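Local atomic coordinates of deseasin MCP-01 (PDB entry 3VV3), a protein that degrades collagen as a bacterial serine protease of the subtilisin family, in a catalytic domain that carries bound calcium ions. Residues Gly106-Gly111 / Ala264-Thr269; Gly148-Ile153 / Ser179-Asp184; Lys296-Ser301 / Asn322-Asp327. All coordinates share one frame; numbering follows the deposited sequence.

How the contacts relate
All three contacts belong to one alpha/beta domain built on a seven-stranded parallel sheet, and none touches another. Contact 1 joins helix 105-114 to strand 262-266, beside the probable catalytic triad. Contact 2 lies in the chain between the two segments of contact 1 and pairs helices 146-161 and 180-191, which come before and after sheet strand 166-171. Contact 3 follows both in the chain and packs helix 292-301 against the C-terminal helix 321-327. Centres of contacts 1 and 2, and of 1 and 3, are about 23 Å apart; those of 2 and 3 about 28 Å. Contacts 1 and 3 lie on opposite sides of the chain's centre, so each secures a separate region of the catalytic domain.

Contact 1: residues Gly106-Gly111 / Ala264-Thr269; sequences GTHVSG and ATYSGT
His108 lies flat on Tyr266, and its ring also reaches the backbone of strand 262-266 at Ala264. With CG anti to the backbone N (chi1 -163°), the imidazole extends from helix 105-114 toward the strand. Its CB sits 4.0 Å from Tyr266 CE2, so the overlap starts before the ring itself. Next comes CG, 3.8 Å from Tyr266 CD2. On one branch of the ring, CD2 lies above the middle of the phenol ring and comes within 3.4 Å of Ala264 O; on the other, ND1 has Tyr266 CD2 as its nearest partner here, and CE1 is 3.8 Å from Tyr266 CB, which sits over the imidazole face in a CH-pi contact. At the tip, NE2 donates to Ala264 O over 2.9 Å. The carbonyl oxygen lies close to the imidazole plane, but the N-H...O angle is a bent 136° and the nitrogen stands above the plane of the carbonyl. The two rings form an offset stack, with centroids 4.1 Å apart and planes only 5° from parallel, and the side chains run past each other in opposite directions. Met271 of helix 269-284 and Val258 of strand 254-258 touch both aromatic residues. Cut back to an alanine, this position would probably leave Ala264 O without the NE2 donor and the Tyr266 ring without its stacking partner. Helix 105-114 begins at His105, which with Asp50 and Ser270 has the geometry of a Ser-His-Asp triad, as expected for a subtilase; Tyr266 lies near this group without touching it. The stack and the NE2 bond together probably limit how the imidazole can tilt and turn, so His108 acts here as an aromatic plate and an N-H donor in one, linking helix to hairpin.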
loop_
_atom_site.group_PDB
_atom_site.type_symbol
_atom_site.label_atom_id
_atom_site.label_comp_id
_atom_site.label_asym_id
_atom_site.label_seq_id
_atom_site.Cartn_x
_atom_site.Cartn_y
_atom_site.Cartn_z
ATOM N N GLY A 106 2.546 -9.619 -4.068
ATOM C CA GLY A 106 3.640 -10.562 -4.241
ATOM C C GLY A 106 4.026 -10.735 -5.693
ATOM O O GLY A 106 5.192 -10.968 -6.018
ATOM N N THR A 107 3.042 -10.630 -6.576
ATOM C CA THR A 107 3.300 -10.751 -8.007
ATOM C C THR A 107 4.049 -9.529 -8.508
ATOM O O THR A 107 4.926 -9.626 -9.373
ATOM C CB THR A 107 1.990 -10.927 -8.775
ATOM O OG1 THR A 107 1.364 -12.137 -8.337
ATOM C CG2 THR A 107 2.236 -10.996 -10.296
ATOM N N HIS A 108 3.710 -8.377 -7.942
ATOM C CA HIS A 108 4.374 -7.133 -8.302
ATOM C C HIS A 108 5.864 -7.190 -7.948
ATOM O O HIS A 108 6.724 -6.906 -8.794
ATOM C CB HIS A 108 3.677 -5.943 -7.625
ATOM C CG HIS A 108 4.021 -4.621 -8.238
ATOM N ND1 HIS A 108 5.160 -3.921 -7.903
ATOM C CD2 HIS A 108 3.374 -3.877 -9.169
ATOM C CE1 HIS A 108 5.202 -2.797 -8.602
ATOM N NE2 HIS A 108 4.132 -2.747 -9.377
ATOM N N VAL A 109 6.182 -7.572 -6.713
ATOM C CA VAL A 109 7.583 -7.652 -6.323
ATOM C C VAL A 109 8.299 -8.740 -7.135
ATOM O O VAL A 109 9.458 -8.573 -7.514
ATOM C CB VAL A 109 7.788 -7.840 -4.791
ATOM C CG1 VAL A 109 7.068 -6.737 -4.019
ATOM C CG2 VAL A 109 7.307 -9.190 -4.329
ATOM N N SER A 110 7.603 -9.841 -7.417
ATOM C CA SER A 110 8.194 -10.899 -8.239
ATOM C C SER A 110 8.614 -10.410 -9.629
ATOM O O SER A 110 9.698 -10.748 -10.118
ATOM C CB SER A 110 7.245 -12.100 -8.348
ATOM O OG SER A 110 7.026 -12.686 -7.073
ATOM N N GLY A 111 7.761 -9.610 -10.263
ATOM C CA GLY A 111 8.064 -9.061 -11.582
ATOM C C GLY A 111 9.276 -8.141 -11.586
ATOM O O GLY A 111 10.021 -8.072 -12.560
ATOM N N ALA A 264 0.774 -2.979 -13.234
ATOM C CA ALA A 264 0.356 -1.848 -12.425
ATOM C C ALA A 264 1.557 -1.152 -11.814
ATOM O O ALA A 264 2.623 -1.748 -11.645
ATOM C CB ALA A 264 -0.603 -2.301 -11.332
ATOM N N THR A 265 1.372 0.118 -11.479
ATOM C CA THR A 265 2.432 0.922 -10.890
ATOM C C THR A 265 2.151 1.113 -9.403
ATOM O O THR A 265 1.085 1.614 -9.028
ATOM C CB THR A 265 2.539 2.283 -11.600
ATOM O OG1 THR A 265 2.887 2.068 -12.970
ATOM C CG2 THR A 265 3.595 3.165 -10.949
ATOM N N TYR A 266 3.098 0.689 -8.567
ATOM C CA TYR A 266 3.009 0.826 -7.112
ATOM C C TYR A 266 4.204 1.625 -6.620
ATOM O O TYR A 266 5.260 1.653 -7.260
ATOM C CB TYR A 266 3.097 -0.536 -6.402
ATOM C CG TYR A 266 1.960 -1.527 -6.572
ATOM C CD1 TYR A 266 0.971 -1.359 -7.522
ATOM C CD2 TYR A 266 1.903 -2.659 -5.762
ATOM C CE1 TYR A 266 -0.059 -2.299 -7.653
ATOM C CE2 TYR A 266 0.896 -3.586 -5.886
ATOM C CZ TYR A 266 -0.081 -3.403 -6.829
ATOM O OH TYR A 266 -1.083 -4.343 -6.935
ATOM N N SER A 267 4.066 2.241 -5.452
ATOM C CA SER A 267 5.203 2.909 -4.832
ATOM C C SER A 267 5.373 2.434 -3.398
ATOM O O SER A 267 4.393 2.231 -2.683
ATOM C CB SER A 267 5.017 4.430 -4.855
ATOM O OG SER A 267 4.839 4.892 -6.181
ATOM N N GLY A 268 6.616 2.237 -2.981
ATOM C CA GLY A 268 6.890 1.891 -1.597
ATOM C C GLY A 268 8.276 1.305 -1.432
ATOM O O GLY A 268 8.939 0.958 -2.412
ATOM N N THR A 269 8.735 1.206 -0.193
ATOM C CA THR A 269 9.960 0.463 0.058
ATOM C C THR A 269 9.785 -1.006 -0.353
ATOM O O THR A 269 10.767 -1.696 -0.616
ATOM C CB THR A 269 10.416 0.575 1.529
ATOM O OG1 THR A 269 9.329 0.253 2.405
ATOM C CG2 THR A 269 10.876 1.999 1.819
#

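Contact 2: residues Gly148-Ile153 / Ser179-Asp184; sequences GAIKCI and SQALAD
Ile150 and Ile153, one helical turn apart, meet Ala181 and Leu182 across two nearly parallel helices whose short segments run 14° from each other, with axes 9.8 Å apart at closest approach. Walking along helix 146-161, Gly148 O accepts from Cys152 N within the helix, and Ala149 turns its methyl toward the partner helix but rests on Trp173. Ile150 makes the principal approach. Its CG1 is anti to the carbonyl carbon (chi1 -70°), and from there the chain runs on extended, bringing CD1 to the first turn of helix 180-191. There the methyl sits 3.5 Å from Ala181 CB and equally close, at 3.5 Å, to Leu182 N. That N-H is already taken: it donates to Ser179 OG over 3.0 Å, the capping bond of the N-cap serine, so the methyl packs against a satisfied amide. Behind the tip, Ile150 CG1 comes 3.9 Å from Leu182 CD1. Lys151 faces another way and forms a salt bridge with Asp95, while Cys152 is joined by a disulfide to Cys135 of strand 131-136, anchoring this helix to the central sheet. Ile153 CD1 then meets Leu182 CD1 at 3.4 Å, tighter than usual for two methyls, the side chains crossing at about a right angle. Leu182 CD1 is thus shared by both isoleucines, and Ala185 of the next turn also touches both. Inward, Ile153 rests on Ile49 of strand 45-50, so the seam continues into the core. Two near-parallel helices joined through one sheet strand, here 166-171, and packed side by side on the same sheet by aliphatic side chains, are the layered pattern of the parallel alpha/beta fold that subtilisins share, with helix 180-191 forming the crossover between strands 166-171 and 195-199.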
loop_
_atom_site.group_PDB
_atom_site.type_symbol
_atom_site.label_atom_id
_atom_site.label_comp_id
_atom_site.label_asym_id
_atom_site.label_seq_id
_atom_site.Cartn_x
_atom_site.Cartn_y
_atom_site.Cartn_z
ATOM N N GLY A 148 3.080 -17.056 10.557
ATOM C CA GLY A 148 3.059 -17.353 9.133
ATOM C C GLY A 148 4.365 -16.996 8.438
ATOM O O GLY A 148 4.892 -17.770 7.639
ATOM N N ALA A 149 4.893 -15.812 8.732
ATOM C CA ALA A 149 6.149 -15.383 8.130
ATOM C C ALA A 149 7.255 -16.353 8.524
ATOM O O ALA A 149 8.110 -16.681 7.719
ATOM C CB ALA A 149 6.499 -13.976 8.576
ATOM N N ILE A 150 7.229 -16.816 9.768
ATOM C CA ILE A 150 8.227 -17.796 10.218
ATOM C C ILE A 150 8.089 -19.135 9.480
ATOM O O ILE A 150 9.089 -19.748 9.091
ATOM C CB ILE A 150 8.179 -17.981 11.756
ATOM C CG1 ILE A 150 8.711 -16.724 12.449
ATOM C CG2 ILE A 150 8.999 -19.182 12.179
ATOM C CD1 ILE A 150 8.407 -16.676 13.950
ATOM N N LYS A 151 6.857 -19.588 9.268
ATOM C CA LYS A 151 6.646 -20.798 8.484
ATOM C C LYS A 151 7.269 -20.646 7.098
ATOM O O LYS A 151 7.863 -21.586 6.574
ATOM C CB LYS A 151 5.158 -21.143 8.362
ATOM C CG LYS A 151 4.540 -21.642 9.655
ATOM C CD LYS A 151 3.023 -21.828 9.530
ATOM C CE LYS A 151 2.653 -23.044 8.702
ATOM N NZ LYS A 151 1.160 -23.230 8.683
ATOM N N CYS A 152 7.133 -19.461 6.511
ATOM C CA CYS A 152 7.726 -19.182 5.203
ATOM C C CYS A 152 9.245 -19.244 5.236
ATOM O O CYS A 152 9.867 -19.875 4.381
ATOM C CB CYS A 152 7.278 -17.812 4.683
ATOM S SG CYS A 152 5.573 -17.816 4.071
ATOM N N ILE A 153 9.843 -18.573 6.211
ATOM C CA ILE A 153 11.300 -18.580 6.321
ATOM C C ILE A 153 11.826 -20.000 6.533
ATOM O O ILE A 153 12.749 -20.432 5.848
ATOM C CB ILE A 153 11.794 -17.624 7.427
ATOM C CG1 ILE A 153 11.350 -16.193 7.106
ATOM C CG2 ILE A 153 13.320 -17.712 7.571
ATOM C CD1 ILE A 153 11.421 -15.234 8.281
ATOM N N SER A 179 10.360 -9.904 17.721
ATOM C CA SER A 179 10.003 -11.289 18.013
ATOM C C SER A 179 11.262 -12.139 18.057
ATOM O O SER A 179 12.014 -12.191 17.089
ATOM C CB SER A 179 9.059 -11.844 16.939
ATOM O OG SER A 179 9.053 -13.264 16.958
ATOM N N GLN A 180 11.487 -12.818 19.177
ATOM C CA GLN A 180 12.634 -13.703 19.285
ATOM C C GLN A 180 12.500 -14.880 18.325
ATOM O O GLN A 180 13.498 -15.372 17.790
ATOM C CB GLN A 180 12.800 -14.217 20.719
ATOM C CG GLN A 180 14.127 -14.926 20.936
ATOM C CD GLN A 180 15.311 -14.009 20.681
ATOM O OE1 GLN A 180 15.481 -12.993 21.356
ATOM N NE2 GLN A 180 16.143 -14.371 19.710
ATOM N N ALA A 181 11.271 -15.357 18.135
ATOM C CA ALA A 181 11.025 -16.464 17.219
ATOM C C ALA A 181 11.399 -16.070 15.795
ATOM O O ALA A 181 11.990 -16.863 15.061
ATOM C CB ALA A 181 9.563 -16.917 17.285
ATOM N N LEU A 182 11.054 -14.845 15.401
ATOM C CA LEU A 182 11.403 -14.380 14.055
ATOM C C LEU A 182 12.914 -14.148 13.934
ATOM O O LEU A 182 13.538 -14.539 12.937
ATOM C CB LEU A 182 10.608 -13.119 13.684
ATOM C CG LEU A 182 10.859 -12.530 12.288
ATOM C CD1 LEU A 182 10.800 -13.635 11.239
ATOM C CD2 LEU A 182 9.821 -11.444 11.986
ATOM N N ALA A 183 13.505 -13.518 14.945
ATOM C CA ALA A 183 14.960 -13.352 14.973
ATOM C C ALA A 183 15.654 -14.708 14.791
ATOM O O ALA A 183 16.636 -14.830 14.051
ATOM C CB ALA A 183 15.392 -12.707 16.277
ATOM N N ASP A 184 15.145 -15.720 15.486
ATOM C CA ASP A 184 15.743 -17.052 15.451
ATOM C C ASP A 184 15.594 -17.703 14.076
ATOM O O ASP A 184 16.493 -18.408 13.618
ATOM C CB ASP A 184 15.111 -17.955 16.512
ATOM C CG ASP A 184 15.554 -17.613 17.927
ATOM O OD1 ASP A 184 16.443 -16.755 18.110
ATOM O OD2 ASP A 184 14.996 -18.215 18.868
#

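Contact 3: residues Lys296-Ser301 / Asn322-Asp327; sequences KELLMS and NQALID
Leu298 spreads its two methyls over the face of helix 321-327: CD2 lies 3.7 Å from Ala324 CB and 3.5 Å from Ala324 O, while CD1 comes within 3.8 Å of Asp327 C. A first torsion of 179° turns CG away from the backbone N and out toward helix 321-327, where the fork spans one turn of its partner. Leu299 adds a looser contact from the inner side, its CD2 reaching Ala324 CB at 4.3 Å; Val283 of helix 269-284 also touches that alanine. The small methyl of Ala324 is consistent with the axes of the short segments approaching to 9.0 Å as they cross at 129°. Beside the leucine, a water bridges the helices, 2.6 Å from Ser301 OG and donating to Asp327 OD2. The other carboxylate oxygen, OD1, accepts from Gln323 NE2 one turn earlier at 2.8 Å, a donor standing above the carboxylate plane. Gripped at both oxygens, the Asp327 carboxylate is held in its rotation. The interface thus divides its chemistry: aliphatic contacts bring the helices together, and at the border the Asp327 carboxylate is met by an amide of its own helix and, through one water, by Ser301 of the other, with no direct hydrogen bond between the segments.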
loop_
_atom_site.group_PDB
_atom_site.type_symbol
_atom_site.label_atom_id
_atom_site.label_comp_id
_atom_site.label_asym_id
_atom_site.label_seq_id
_atom_site.Cartn_x
_atom_site.Cartn_y
_atom_site.Cartn_z
ATOM N N LYS A 296 26.159 -9.027 0.692
ATOM C CA LYS A 296 25.501 -7.867 1.268
ATOM C C LYS A 296 26.380 -6.634 1.140
ATOM O O LYS A 296 25.926 -5.589 0.676
ATOM C CB LYS A 296 25.164 -8.114 2.739
ATOM C CG LYS A 296 24.676 -6.856 3.471
ATOM C CD LYS A 296 24.249 -7.183 4.900
ATOM C CE LYS A 296 24.064 -5.921 5.743
ATOM N NZ LYS A 296 23.702 -6.269 7.139
ATOM N N GLU A 297 27.639 -6.763 1.546
ATOM C CA GLU A 297 28.551 -5.621 1.550
ATOM C C GLU A 297 28.865 -5.168 0.132
ATOM O O GLU A 297 29.061 -3.976 -0.118
ATOM C CB GLU A 297 29.829 -5.941 2.336
ATOM C CG GLU A 297 29.577 -6.118 3.831
ATOM C CD GLU A 297 30.849 -6.112 4.664
ATOM O OE1 GLU A 297 31.921 -6.498 4.144
ATOM O OE2 GLU A 297 30.769 -5.722 5.850
ATOM N N LEU A 298 28.893 -6.114 -0.799
ATOM C CA LEU A 298 29.137 -5.781 -2.195
ATOM C C LEU A 298 27.996 -4.938 -2.772
ATOM O O LEU A 298 28.225 -3.954 -3.478
ATOM C CB LEU A 298 29.328 -7.053 -3.022
ATOM C CG LEU A 298 29.577 -6.856 -4.514
ATOM C CD1 LEU A 298 30.630 -7.846 -4.995
ATOM C CD2 LEU A 298 28.293 -7.017 -5.292
ATOM N N LEU A 299 26.762 -5.332 -2.477
ATOM C CA LEU A 299 25.605 -4.563 -2.927
ATOM C C LEU A 299 25.656 -3.146 -2.369
ATOM O O LEU A 299 25.374 -2.168 -3.075
ATOM C CB LEU A 299 24.305 -5.279 -2.536
ATOM C CG LEU A 299 24.069 -6.575 -3.321
ATOM C CD1 LEU A 299 23.015 -7.468 -2.634
ATOM C CD2 LEU A 299 23.675 -6.263 -4.761
ATOM N N MET A 300 26.032 -3.030 -1.098
ATOM C CA MET A 300 26.152 -1.727 -0.451
ATOM C C MET A 300 27.289 -0.885 -1.038
ATOM O O MET A 300 27.096 0.274 -1.400
ATOM C CB MET A 300 26.346 -1.909 1.055
ATOM C CG MET A 300 25.088 -2.450 1.747
ATOM S SD MET A 300 25.357 -3.003 3.440
ATOM C CE MET A 300 25.747 -1.461 4.279
ATOM N N SER A 301 28.470 -1.480 -1.154
ATOM C CA SER A 301 29.652 -0.707 -1.523
ATOM C C SER A 301 29.680 -0.359 -3.004
ATOM O O SER A 301 30.271 0.647 -3.391
ATOM C CB SER A 301 30.934 -1.450 -1.118
ATOM O OG SER A 301 31.077 -2.656 -1.849
ATOM N N ASN A 322 25.040 -2.874 -12.246
ATOM C CA ASN A 322 26.183 -2.982 -13.145
ATOM C C ASN A 322 27.474 -3.024 -12.340
ATOM O O ASN A 322 28.305 -3.920 -12.522
ATOM C CB ASN A 322 26.218 -1.826 -14.150
ATOM C CG ASN A 322 27.371 -1.962 -15.139
ATOM O OD1 ASN A 322 27.552 -3.015 -15.754
ATOM N ND2 ASN A 322 28.164 -0.905 -15.275
ATOM N N GLN A 323 27.650 -2.055 -11.448
ATOM C CA GLN A 323 28.865 -2.018 -10.638
ATOM C C GLN A 323 28.965 -3.239 -9.721
ATOM O O GLN A 323 30.057 -3.714 -9.424
ATOM C CB GLN A 323 28.963 -0.727 -9.823
ATOM C CG GLN A 323 30.361 -0.486 -9.246
ATOM C CD GLN A 323 31.409 -0.237 -10.332
ATOM O OE1 GLN A 323 31.204 0.580 -11.230
ATOM N NE2 GLN A 323 32.534 -0.946 -10.253
ATOM N N ALA A 324 27.822 -3.746 -9.273
ATOM C CA ALA A 324 27.825 -4.924 -8.423
ATOM C C ALA A 324 28.412 -6.114 -9.181
ATOM O O ALA A 324 29.237 -6.851 -8.643
ATOM C CB ALA A 324 26.407 -5.247 -7.950
ATOM N N LEU A 325 27.971 -6.302 -10.424
ATOM C CA LEU A 325 28.466 -7.402 -11.256
ATOM C C LEU A 325 29.949 -7.233 -11.547
ATOM O O LEU A 325 30.712 -8.200 -11.517
ATOM C CB LEU A 325 27.696 -7.494 -12.576
ATOM C CG LEU A 325 26.427 -8.347 -12.605
ATOM C CD1 LEU A 325 25.533 -8.103 -11.412
ATOM C CD2 LEU A 325 25.671 -8.174 -13.908
ATOM N N ILE A 326 30.349 -6.006 -11.856
ATOM C CA ILE A 326 31.764 -5.716 -12.094
ATOM C C ILE A 326 32.602 -6.036 -10.853
ATOM O O ILE A 326 33.634 -6.717 -10.930
ATOM C CB ILE A 326 31.970 -4.241 -12.483
ATOM C CG1 ILE A 326 31.309 -3.950 -13.829
ATOM C CG2 ILE A 326 33.453 -3.887 -12.500
ATOM C CD1 ILE A 326 31.341 -2.479 -14.211
ATOM N N ASP A 327 32.153 -5.552 -9.701
ATOM C CA ASP A 327 32.886 -5.770 -8.461
ATOM C C ASP A 327 32.888 -7.236 -8.024
ATOM O O ASP A 327 33.739 -7.644 -7.237
ATOM C CB ASP A 327 32.338 -4.883 -7.343
ATOM C CG ASP A 327 32.625 -3.405 -7.573
ATOM O OD1 ASP A 327 33.326 -3.065 -8.553
ATOM O OD2 ASP A 327 32.155 -2.583 -6.761
HETATM O O HOH W 1 32.161 -3.168 -4.138
#